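Local coordinates for probable exosome complex exonuclease 2 (Methanothermobacter thermautotrophicus, PDB 2WNR), which serves as a probably non-catalytic subunit of the archaeal RNA-degrading exosome and is thought to help shape the active site of its partner Rrp41, at residues V80-A91 against W135-Y146. Sequence-based numbering, arbitrary orientation.
Sequences VILTNSELLPMA and WMLFLDLHIIDY
I81 meets L139 on the helix-covered face of two parallel strands, CG2 lying 3.7 Å from CD2 of the leucine. Because that CG2 stands anti to the backbone N, it leans toward the C-terminal end of the strand, beyond L137, the register partner of I81. L139 CD2 also touches the OG1 side of T83, whose hydroxyl is held by D112 of helix 102-117; helix 150-164 packs on L139 and L141. Farther along, S85 lies against L141 CB, and the CD1 atoms of L87 and I143 meet at 3.6 Å. On the other face L82 and F138 run side by side, L82 CD1 approaching the ring obliquely, 3.4 Å from CE1. Beyond E86 the chain turns through L87 and lays L88 over one face of H142, an off-centre CH-pi contact with CD2 4.3 Å from the ring centroid. With an alanine in place of H142, the L88 methyls would probably lose the flat surface they rest on, and a gap would be likely to open between L88 and E86 CB.

Eight backbone bonds lace the strands together; a ninth, from Y146 N to A91 O (2.9 Å), closes the far end. At the polar edge D140 OD1 stands 3.9 Å from N84 CB, but its salt bridge goes to a basic side chain of a neighbouring subunit. With strand 58-69 antiparallel on the far side of 133-145, this is the mixed sheet of the RNase PH fold, here turning one face to helices and the other partly to a neighbouring exosome subunit.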
# COMPACT_ATOMS: atom_id res chain seq x y z
N VAL A 80 25.00 -7.49 -0.58
CA VAL A 80 23.71 -7.46 -1.26
C VAL A 80 23.71 -6.49 -2.44
O VAL A 80 24.29 -5.40 -2.38
CB VAL A 80 22.60 -7.10 -0.26
CG1 VAL A 80 21.24 -7.02 -0.96
CG2 VAL A 80 22.57 -8.10 0.89
N ILE A 81 23.06 -6.90 -3.53
CA ILE A 81 22.72 -5.99 -4.64
C ILE A 81 21.20 -5.87 -4.73
O ILE A 81 20.50 -6.87 -4.70
CB ILE A 81 23.28 -6.49 -5.99
CG1 ILE A 81 24.80 -6.33 -6.02
CG2 ILE A 81 22.67 -5.71 -7.16
CD1 ILE A 81 25.45 -6.83 -7.30
N LEU A 82 20.71 -4.63 -4.84
CA LEU A 82 19.29 -4.35 -4.98
C LEU A 82 19.05 -3.45 -6.20
O LEU A 82 19.41 -2.28 -6.19
CB LEU A 82 18.77 -3.67 -3.71
CG LEU A 82 18.57 -4.57 -2.51
CD1 LEU A 82 18.66 -3.77 -1.23
CD2 LEU A 82 17.25 -5.33 -2.57
N THR A 83 18.43 -4.01 -7.24
CA THR A 83 18.21 -3.29 -8.49
C THR A 83 16.76 -2.83 -8.56
O THR A 83 15.84 -3.60 -8.35
CB THR A 83 18.55 -4.15 -9.72
OG1 THR A 83 19.91 -4.59 -9.62
CG2 THR A 83 18.41 -3.36 -11.03
N ASN A 84 16.58 -1.54 -8.83
CA ASN A 84 15.25 -0.98 -9.00
C ASN A 84 15.26 0.08 -10.09
O ASN A 84 16.23 0.84 -10.22
CB ASN A 84 14.68 -0.42 -7.69
CG ASN A 84 13.26 0.14 -7.88
OD1 ASN A 84 12.29 -0.61 -7.96
ND2 ASN A 84 13.15 1.47 -7.96
N SER A 85 14.19 0.14 -10.88
CA SER A 85 14.13 1.12 -11.94
C SER A 85 12.86 1.94 -11.87
O SER A 85 11.78 1.42 -11.57
CB SER A 85 14.26 0.47 -13.32
OG SER A 85 13.37 -0.62 -13.43
N GLU A 86 13.00 3.24 -12.13
CA GLU A 86 11.86 4.13 -12.19
C GLU A 86 11.56 4.53 -13.65
O GLU A 86 12.27 5.36 -14.23
CB GLU A 86 12.13 5.37 -11.33
CG GLU A 86 12.11 5.10 -9.85
CD GLU A 86 10.70 4.93 -9.29
OE1 GLU A 86 9.98 5.94 -9.17
OE2 GLU A 86 10.32 3.79 -8.94
N LEU A 87 10.53 3.92 -14.23
CA LEU A 87 10.10 4.28 -15.57
C LEU A 87 9.21 5.53 -15.47
O LEU A 87 7.99 5.43 -15.31
CB LEU A 87 9.39 3.11 -16.25
CG LEU A 87 10.22 2.19 -17.14
CD1 LEU A 87 11.47 1.71 -16.46
CD2 LEU A 87 9.39 1.00 -17.57
N LEU A 88 9.83 6.70 -15.55
CA LEU A 88 9.17 7.94 -15.21
C LEU A 88 8.12 8.39 -16.23
O LEU A 88 8.34 8.33 -17.45
CB LEU A 88 10.19 9.07 -15.05
CG LEU A 88 11.34 8.91 -14.04
CD1 LEU A 88 12.34 10.06 -14.16
CD2 LEU A 88 10.91 8.70 -12.60
N PRO A 89 6.97 8.87 -15.73
CA PRO A 89 6.03 9.54 -16.61
C PRO A 89 6.74 10.57 -17.51
O PRO A 89 6.30 10.80 -18.65
CB PRO A 89 5.09 10.24 -15.63
CG PRO A 89 5.10 9.39 -14.43
CD PRO A 89 6.48 8.80 -14.34
N MET A 90 7.82 11.14 -16.98
CA MET A 90 8.70 12.05 -17.73
C MET A 90 9.18 11.41 -19.04
O MET A 90 9.11 12.02 -20.11
CB MET A 90 9.90 12.45 -16.87
CG MET A 90 11.05 13.11 -17.61
SD MET A 90 11.90 14.27 -16.53
CE MET A 90 13.27 13.28 -16.00
N ALA A 91 9.62 10.17 -18.92
CA ALA A 91 10.32 9.47 -19.99
C ALA A 91 9.45 9.05 -21.17
O ALA A 91 9.98 8.71 -22.22
CB ALA A 91 11.05 8.25 -19.41
N TRP A 135 27.86 -4.77 2.98
CA TRP A 135 27.55 -3.65 2.10
C TRP A 135 26.36 -3.97 1.20
O TRP A 135 26.34 -4.99 0.51
CB TRP A 135 28.77 -3.26 1.26
CG TRP A 135 29.72 -2.31 1.93
CD1 TRP A 135 31.02 -2.56 2.25
CD2 TRP A 135 29.46 -0.97 2.36
NE1 TRP A 135 31.59 -1.46 2.85
CE2 TRP A 135 30.65 -0.47 2.92
CE3 TRP A 135 28.33 -0.14 2.30
CZ2 TRP A 135 30.75 0.82 3.45
CZ3 TRP A 135 28.43 1.16 2.83
CH2 TRP A 135 29.63 1.62 3.39
N MET A 136 25.37 -3.09 1.22
CA MET A 136 24.22 -3.23 0.33
C MET A 136 24.30 -2.18 -0.77
O MET A 136 24.28 -0.97 -0.49
CB MET A 136 22.92 -3.09 1.10
CG MET A 136 22.69 -4.17 2.13
SD MET A 136 21.10 -4.03 2.96
CE MET A 136 21.30 -2.49 3.89
N LEU A 137 24.40 -2.64 -2.00
CA LEU A 137 24.49 -1.76 -3.16
C LEU A 137 23.13 -1.53 -3.78
O LEU A 137 22.58 -2.43 -4.41
CB LEU A 137 25.42 -2.37 -4.21
CG LEU A 137 26.92 -2.07 -4.25
CD1 LEU A 137 27.55 -1.81 -2.89
CD2 LEU A 137 27.62 -3.22 -4.96
N PHE A 138 22.57 -0.34 -3.59
CA PHE A 138 21.31 0.03 -4.25
C PHE A 138 21.59 0.55 -5.65
O PHE A 138 22.05 1.68 -5.82
CB PHE A 138 20.53 1.07 -3.45
CG PHE A 138 19.90 0.54 -2.20
CD1 PHE A 138 18.61 0.02 -2.22
CD2 PHE A 138 20.59 0.56 -0.99
CE1 PHE A 138 18.01 -0.48 -1.05
CE2 PHE A 138 20.00 0.07 0.17
CZ PHE A 138 18.70 -0.45 0.14
N LEU A 139 21.35 -0.28 -6.64
CA LEU A 139 21.42 0.16 -8.02
C LEU A 139 20.06 0.76 -8.41
O LEU A 139 19.06 0.04 -8.45
CB LEU A 139 21.77 -1.03 -8.92
CG LEU A 139 23.22 -1.50 -9.01
CD1 LEU A 139 23.98 -1.40 -7.70
CD2 LEU A 139 23.26 -2.93 -9.50
N ASP A 140 20.04 2.06 -8.65
CA ASP A 140 18.80 2.76 -9.00
C ASP A 140 18.82 3.33 -10.42
O ASP A 140 19.61 4.22 -10.75
CB ASP A 140 18.49 3.85 -7.97
CG ASP A 140 17.92 3.29 -6.69
OD1 ASP A 140 16.83 2.67 -6.75
OD2 ASP A 140 18.56 3.48 -5.61
N LEU A 141 17.95 2.80 -11.27
CA LEU A 141 17.92 3.17 -12.67
C LEU A 141 16.81 4.17 -12.89
O LEU A 141 15.65 3.91 -12.57
CB LEU A 141 17.70 1.92 -13.55
CG LEU A 141 18.81 0.86 -13.69
CD1 LEU A 141 19.42 0.43 -12.37
CD2 LEU A 141 18.27 -0.38 -14.42
N HIS A 142 17.17 5.33 -13.43
CA HIS A 142 16.24 6.43 -13.58
C HIS A 142 16.01 6.71 -15.06
O HIS A 142 16.86 7.31 -15.74
CB HIS A 142 16.80 7.67 -12.86
CG HIS A 142 15.78 8.40 -12.04
ND1 HIS A 142 15.22 7.87 -10.90
CD2 HIS A 142 15.24 9.63 -12.19
CE1 HIS A 142 14.36 8.73 -10.38
NE2 HIS A 142 14.35 9.81 -11.15
N ILE A 143 14.88 6.25 -15.57
CA ILE A 143 14.62 6.38 -17.00
C ILE A 143 14.06 7.78 -17.25
O ILE A 143 12.98 8.13 -16.78
CB ILE A 143 13.73 5.24 -17.56
CG1 ILE A 143 14.47 3.89 -17.57
CG2 ILE A 143 13.34 5.52 -18.97
CD1 ILE A 143 14.74 3.26 -16.21
N ILE A 144 14.84 8.57 -17.99
CA ILE A 144 14.63 9.99 -18.20
C ILE A 144 13.92 10.27 -19.52
O ILE A 144 13.14 11.21 -19.63
CB ILE A 144 16.01 10.72 -18.16
CG1 ILE A 144 16.71 10.51 -16.80
CG2 ILE A 144 15.89 12.18 -18.47
CD1 ILE A 144 15.93 10.97 -15.57
N ASP A 145 14.20 9.44 -20.52
CA ASP A 145 13.71 9.62 -21.89
C ASP A 145 13.66 8.24 -22.51
O ASP A 145 14.61 7.45 -22.39
CB ASP A 145 14.68 10.51 -22.67
CG ASP A 145 13.98 11.59 -23.53
OD1 ASP A 145 12.73 11.61 -23.67
OD2 ASP A 145 14.71 12.43 -24.09
N TYR A 146 12.55 7.90 -23.16
CA TYR A 146 12.41 6.59 -23.77
C TYR A 146 12.14 6.69 -25.26
O TYR A 146 11.07 7.13 -25.68
CB TYR A 146 11.33 5.75 -23.06
CG TYR A 146 10.91 4.50 -23.81
CD1 TYR A 146 11.83 3.50 -24.13
CD2 TYR A 146 9.58 4.32 -24.19
CE1 TYR A 146 11.44 2.35 -24.82
CE2 TYR A 146 9.18 3.17 -24.88
CZ TYR A 146 10.12 2.20 -25.20
OH TYR A 146 9.72 1.06 -25.88